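Local coordinates for protein putative Phosphoglycerate mutase (Plasmodium falciparum, PDB 3EOZ) that probably acts as a serine/threonine protein phosphatase and belongs to the phosphoglycerate mutase family of the histidine phosphatase superfamily, at residues D76-R79 with A80-A84; V152-G156 with N157-Y161; I169-F172 with A173-R176. All blocks are in the same frame, centred on the assembly; numbering follows the deposited sequence.

Contact 1 of 3, residues D76-R79 with A80-A84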
# COMPACT_ATOMS: atom_id res chain seq x y z
N ASP B 76 23.40 16.59 -7.71
CA ASP B 76 23.79 17.76 -8.50
C ASP B 76 22.63 18.68 -8.82
O ASP B 76 22.86 19.83 -9.18
CB ASP B 76 24.38 17.32 -9.84
CG ASP B 76 25.72 16.66 -9.71
OD1 ASP B 76 26.33 16.78 -8.63
OD2 ASP B 76 26.18 16.04 -10.69
N MSE B 77 21.39 18.20 -8.71
CA MSE B 77 20.22 18.97 -9.16
C MSE B 77 20.03 20.22 -8.35
O MSE B 77 20.16 20.19 -7.11
CB MSE B 77 18.93 18.16 -9.06
CG MSE B 77 18.66 17.23 -10.22
SE MSE B 77 20.07 15.95 -10.53
CE MSE B 77 20.59 16.53 -12.33
N ILE B 78 19.67 21.29 -9.04
CA ILE B 78 19.55 22.61 -8.44
C ILE B 78 18.59 22.59 -7.27
O ILE B 78 18.94 23.03 -6.19
CB ILE B 78 19.11 23.68 -9.48
CG1 ILE B 78 20.06 23.65 -10.70
CG2 ILE B 78 19.07 25.07 -8.83
CD1 ILE B 78 20.34 25.00 -11.36
N ARG B 79 17.39 22.07 -7.50
CA ARG B 79 16.37 21.90 -6.42
C ARG B 79 16.84 21.07 -5.22
O ARG B 79 16.44 21.34 -4.08
CB ARG B 79 15.08 21.29 -6.96
CG ARG B 79 15.30 20.40 -8.11
CD ARG B 79 14.17 19.46 -8.40
NE ARG B 79 14.59 18.65 -9.54
CZ ARG B 79 13.98 17.56 -9.98
NH1 ARG B 79 12.87 17.12 -9.39
NH2 ARG B 79 14.48 16.92 -11.02
N ALA B 80 17.66 20.05 -5.50
CA ALA B 80 18.29 19.26 -4.43
C ALA B 80 19.17 20.17 -3.60
O ALA B 80 18.97 20.31 -2.40
CB ALA B 80 19.09 18.10 -5.01
N LYS B 81 20.13 20.81 -4.27
CA LYS B 81 20.99 21.86 -3.68
C LYS B 81 20.19 22.92 -2.92
O LYS B 81 20.51 23.27 -1.78
CB LYS B 81 21.85 22.51 -4.77
CG LYS B 81 23.11 21.71 -5.09
CD LYS B 81 23.65 21.88 -6.50
CE LYS B 81 24.90 21.01 -6.69
NZ LYS B 81 25.33 20.82 -8.11
N GLU B 82 19.13 23.40 -3.56
CA GLU B 82 18.25 24.38 -2.97
C GLU B 82 17.67 23.88 -1.64
O GLU B 82 17.80 24.55 -0.60
CB GLU B 82 17.13 24.71 -3.96
CG GLU B 82 16.81 26.18 -4.08
CD GLU B 82 16.13 26.54 -5.40
OE1 GLU B 82 16.47 25.95 -6.46
OE2 GLU B 82 15.27 27.44 -5.38
N THR B 83 17.06 22.70 -1.67
CA THR B 83 16.46 22.08 -0.48
C THR B 83 17.52 21.88 0.60
O THR B 83 17.27 22.17 1.77
CB THR B 83 15.78 20.71 -0.84
OG1 THR B 83 14.69 20.94 -1.73
CG2 THR B 83 15.26 19.99 0.40
N ALA B 84 18.70 21.41 0.20
CA ALA B 84 19.83 21.26 1.13
C ALA B 84 20.15 22.61 1.80
O ALA B 84 20.25 22.70 3.02
CB ALA B 84 21.05 20.72 0.41
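T83 and R79 meet one turn apart, and the carbonyl oxygen of R79 does the work. T83 N donates to R79 O at 2.8 Å, and the hydroxyl OG1 of T83 bonds the same R79 O at 3.0 Å. The two donors come at the carbonyl from opposite faces of its plane, so one buried threonine satisfies its amide and its hydroxyl on a single acceptor. That needs OG1 beside the T83 backbone N, anti to the carbonyl carbon (chi1 -64°), which points it back along the helix. One residue earlier, E82 N reaches I78 O at 2.7 Å, and the end of the E82 side chain comes over I78, with OE1 3.6 Å from I78 CG2. K81 N in turn bonds M77 O at 2.9 Å, nearly in line with the C=O. These bonds open helix 78-88, with selenomethionine M77 as N-cap; the helix is the crossover of a beta-alpha-beta unit between strands 68-74 and 95-98. The K81 side chain runs backward, extended beyond CG and alongside D76, until NZ meets D76 O at 2.9 Å. D76 OD1 lies 4.2 Å from K81 NZ, opposite charges that may attract, but too far apart for a salt bridge; this carboxylate is also weakly bonded to N98, while D76 N is taken by N103. The R79 chain, extended from CG to NE, reaches a phosphate ion, probably from the crystallisation liquor, which NH1 holds in a salt bridge, while NH2 pairs with E104. Behind T83, the I153 side chain on strand 148-154 packs against the helix.

Contact 2 of 3, residues V152-G156 with N157-Y161. With PO4 (phosphate ion), chain E.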
# COMPACT_ATOMS: atom_id res chain seq x y z
N VAL B 152 20.07 12.44 4.15
CA VAL B 152 20.24 12.16 2.74
C VAL B 152 19.05 12.78 2.04
O VAL B 152 17.93 12.37 2.26
CB VAL B 152 20.31 10.65 2.50
CG1 VAL B 152 20.65 10.36 1.05
CG2 VAL B 152 21.35 10.05 3.41
N ILE B 153 19.29 13.81 1.23
CA ILE B 153 18.20 14.46 0.50
C ILE B 153 18.05 13.77 -0.84
O ILE B 153 19.04 13.51 -1.53
CB ILE B 153 18.41 15.96 0.32
CG1 ILE B 153 18.55 16.61 1.70
CG2 ILE B 153 17.24 16.58 -0.44
CD1 ILE B 153 18.58 18.09 1.63
N CYS B 154 16.81 13.45 -1.20
CA CYS B 154 16.54 12.50 -2.27
C CYS B 154 15.42 12.93 -3.21
O CYS B 154 14.38 13.42 -2.78
CB CYS B 154 16.12 11.15 -1.68
SG CYS B 154 17.43 10.22 -0.91
N HIS B 155 15.65 12.72 -4.49
CA HIS B 155 14.58 12.72 -5.47
C HIS B 155 13.65 11.55 -5.14
O HIS B 155 14.09 10.53 -4.57
CB HIS B 155 15.16 12.55 -6.87
CG HIS B 155 14.16 12.77 -7.96
ND1 HIS B 155 13.15 11.87 -8.25
CD2 HIS B 155 14.02 13.78 -8.85
CE1 HIS B 155 12.44 12.32 -9.27
NE2 HIS B 155 12.94 13.48 -9.64
N GLY B 156 12.38 11.71 -5.48
CA GLY B 156 11.37 10.68 -5.23
C GLY B 156 11.71 9.34 -5.84
O GLY B 156 11.44 8.31 -5.22
N ASN B 157 12.29 9.34 -7.05
CA ASN B 157 12.68 8.09 -7.69
C ASN B 157 13.81 7.42 -6.92
O ASN B 157 13.96 6.19 -6.95
CB ASN B 157 13.10 8.33 -9.15
CG ASN B 157 11.93 8.77 -10.04
OD1 ASN B 157 10.76 8.63 -9.69
ND2 ASN B 157 12.25 9.31 -11.21
N VAL B 158 14.62 8.22 -6.23
CA VAL B 158 15.71 7.69 -5.44
C VAL B 158 15.16 7.10 -4.14
O VAL B 158 15.44 5.93 -3.84
CB VAL B 158 16.80 8.75 -5.19
CG1 VAL B 158 17.73 8.35 -3.97
CG2 VAL B 158 17.59 8.96 -6.48
N ILE B 159 14.37 7.89 -3.40
CA ILE B 159 13.66 7.38 -2.21
C ILE B 159 12.89 6.08 -2.49
O ILE B 159 12.84 5.17 -1.63
CB ILE B 159 12.65 8.41 -1.63
CG1 ILE B 159 13.39 9.63 -1.11
CG2 ILE B 159 11.89 7.78 -0.48
CD1 ILE B 159 12.62 10.52 -0.10
N ARG B 160 12.29 6.00 -3.66
CA ARG B 160 11.52 4.84 -4.06
C ARG B 160 12.40 3.63 -4.20
O ARG B 160 12.09 2.57 -3.65
CB ARG B 160 10.80 5.10 -5.39
CG ARG B 160 9.82 4.01 -5.75
CD ARG B 160 8.86 4.44 -6.82
NE ARG B 160 9.55 4.69 -8.08
CZ ARG B 160 9.41 5.79 -8.82
NH1 ARG B 160 8.60 6.78 -8.45
NH2 ARG B 160 10.10 5.90 -9.96
N TYR B 161 13.49 3.77 -4.94
CA TYR B 161 14.46 2.68 -5.12
C TYR B 161 14.98 2.24 -3.74
O TYR B 161 14.89 1.08 -3.40
CB TYR B 161 15.62 3.12 -6.03
CG TYR B 161 16.73 2.08 -6.17
CD1 TYR B 161 17.73 1.96 -5.22
CD2 TYR B 161 16.81 1.25 -7.30
CE1 TYR B 161 18.75 1.03 -5.35
CE2 TYR B 161 17.82 0.31 -7.44
CZ TYR B 161 18.79 0.20 -6.46
OH TYR B 161 19.80 -0.73 -6.58
P PO4 E . 11.31 15.27 -6.62
O1 PO4 E . 11.63 14.51 -5.35
O2 PO4 E . 9.95 14.82 -7.10
O3 PO4 E . 11.33 16.76 -6.36
O4 PO4 E . 12.31 15.01 -7.70
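The end of strand 148-154 turning into helix 156-166 forms a phosphate-binding corner; as in other histidine phosphatases, this turn probably lines the catalytic pocket. H155 is the N-cap. Its ND1 accepts from N157 N at 2.9 Å, nearly straight (168°), with the donor only 2° out of the imidazole plane. The bond therefore uses ND1 as an acceptor and fixes the rotation of the ring. With chi1 at -170°, CG lies opposite the backbone N across the CA-CB bond, and the ring extends beside N157. Over one face of the ring sits the phosphate, which probably came from the crystallisation liquor and marks that pocket; its closest approach to the imidazole is too short to be trusted. More secure is the bond from G156 N to phosphate O1 at 2.9 Å, where the first turn of the helix offers an amide to the anion. Further round, H155 O receives I159 N at 2.9 Å and, weakly, V158 N. One residue on, G156 O takes R160 N. C154 SG touches V158 CG1 at 3.6 Å. V158 also packs on I131 of helix 114-139, I159 touches R28 of strand 22-28, and R79 of helix 78-88 lies against H155. The strand itself is hydrogen-bonded to Y73 on one neighbour and to I25 and V27 on the other.

Contact 3 of 3, residues I169-F172 with A173-R176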
# COMPACT_ATOMS: atom_id res chain seq x y z
N ILE B 169 9.66 -4.14 -0.50
CA ILE B 169 8.27 -3.82 -0.73
C ILE B 169 7.74 -4.65 -1.88
O ILE B 169 8.38 -4.75 -2.92
CB ILE B 169 8.08 -2.35 -1.12
CG1 ILE B 169 8.46 -1.43 0.07
CG2 ILE B 169 6.65 -2.14 -1.65
CD1 ILE B 169 8.42 0.09 -0.23
N PRO B 170 6.56 -5.25 -1.71
CA PRO B 170 6.08 -6.11 -2.78
C PRO B 170 5.75 -5.35 -4.05
O PRO B 170 5.36 -4.17 -4.01
CB PRO B 170 4.83 -6.76 -2.21
CG PRO B 170 4.60 -6.11 -0.84
CD PRO B 170 5.77 -5.35 -0.47
N LEU B 171 5.93 -6.02 -5.17
CA LEU B 171 5.65 -5.42 -6.44
C LEU B 171 4.22 -4.87 -6.47
O LEU B 171 3.97 -3.80 -7.02
CB LEU B 171 5.94 -6.45 -7.54
CG LEU B 171 5.57 -6.06 -8.96
CD1 LEU B 171 6.46 -6.77 -10.00
CD2 LEU B 171 4.10 -6.37 -9.17
N PHE B 172 3.30 -5.57 -5.83
CA PHE B 172 1.90 -5.14 -5.73
C PHE B 172 1.77 -3.65 -5.37
O PHE B 172 0.98 -2.92 -5.99
CB PHE B 172 1.19 -6.02 -4.68
CG PHE B 172 -0.24 -5.66 -4.42
CD1 PHE B 172 -1.27 -6.40 -4.97
CD2 PHE B 172 -0.56 -4.63 -3.54
CE1 PHE B 172 -2.61 -6.09 -4.70
CE2 PHE B 172 -1.89 -4.30 -3.26
CZ PHE B 172 -2.91 -5.03 -3.85
N ALA B 173 2.52 -3.20 -4.38
CA ALA B 173 2.37 -1.85 -3.85
C ALA B 173 2.92 -0.81 -4.83
O ALA B 173 2.28 0.21 -5.10
CB ALA B 173 3.03 -1.73 -2.48
N TRP B 174 4.09 -1.07 -5.39
CA TRP B 174 4.64 -0.10 -6.32
C TRP B 174 4.21 -0.27 -7.77
O TRP B 174 4.53 0.58 -8.61
CB TRP B 174 6.15 0.03 -6.19
CG TRP B 174 6.95 -1.20 -6.24
CD1 TRP B 174 7.37 -1.95 -5.18
CD2 TRP B 174 7.54 -1.79 -7.40
NE1 TRP B 174 8.16 -2.97 -5.61
CE2 TRP B 174 8.28 -2.90 -6.97
CE3 TRP B 174 7.49 -1.49 -8.76
CZ2 TRP B 174 8.96 -3.72 -7.85
CZ3 TRP B 174 8.18 -2.29 -9.63
CH2 TRP B 174 8.91 -3.39 -9.18
N LEU B 175 3.45 -1.32 -8.07
CA LEU B 175 2.68 -1.32 -9.30
C LEU B 175 1.58 -0.29 -9.19
O LEU B 175 1.35 0.44 -10.14
CB LEU B 175 2.03 -2.68 -9.61
CG LEU B 175 2.67 -3.62 -10.63
CD1 LEU B 175 1.70 -4.79 -10.89
CD2 LEU B 175 3.01 -2.95 -11.93
N ARG B 176 0.92 -0.23 -8.04
CA ARG B 176 -0.28 0.61 -7.82
C ARG B 176 -0.04 2.03 -7.28
O ARG B 176 -0.94 2.86 -7.34
CB ARG B 176 -1.27 -0.09 -6.88
CG ARG B 176 -1.93 -1.29 -7.51
CD ARG B 176 -2.53 -2.22 -6.48
NE ARG B 176 -2.99 -3.43 -7.12
CZ ARG B 176 -2.20 -4.40 -7.59
NH1 ARG B 176 -0.87 -4.31 -7.46
NH2 ARG B 176 -2.73 -5.45 -8.20
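R176 folds back over F172, and its side chain can be followed outward atom by atom. CB and CG both pass 3.7 Å from F172 O, the carbonyl one turn earlier. CD then slides over the phenyl ring, a CH-pi contact 4.0 Å from the centroid. From NE outward the guanidinium lies flat on the F172 ring, planes 11° apart, with CZ 3.6 Å from the centroid: a parallel stack that is also a cation-pi contact. At the tip, NH1 turns in to F172 O and bonds it at 2.7 Å, in the carbonyl plane on a lone pair, so a single residue offers both a ring face and an acceptor to the arginine. A chi1 of 178° sets the F172 ring opposite its backbone N, where the guanidinium can cover it. These residues make up the short helix 171-176, with P170 at the N-cap position, which follows helix 156-166 in the chain and lies where the subunits of the tetramer meet. L171 O takes L175 N at 2.7 Å, and P170 O takes A173 N. On another side of the turn W174 lies across L171, whose CA sits over the five-membered ring at 3.8 Å. The indole NE1 donates to I169 O at 3.2 Å, in the ring plane but approaching from above the plane of the I169 carbonyl, while I169 CG2 packs on W174 CD1 and A173 CB. Beyond the chain, NE of R176 forms a salt bridge with E199 of a third subunit. In the second subunit, F177 meets the W174 ring edge-to-face and E199 accepts from F172 N. L175 packs on V203 of the third subunit and on T212 of the fourth.

All three contacts lie at the start of a helix, each with an N-cap residue, but their chemistry differs with their place. The centre of contact 2 is about 4 Å from that of the chain, that of contact 1 about 12 Å and that of contact 3 about 19 Å; all three are partly buried, contact 3 by the other subunits. Contacts 1 and 2 touch: R79 and G156 bind the same phosphate ion, while A84 packs on I153. Contact 3, whose centre is about 17 Å from that of contact 2, trades anion binding for aromatic stacking and bonds between subunits. Contact 2 also reaches the second subunit, through R160 and Y161.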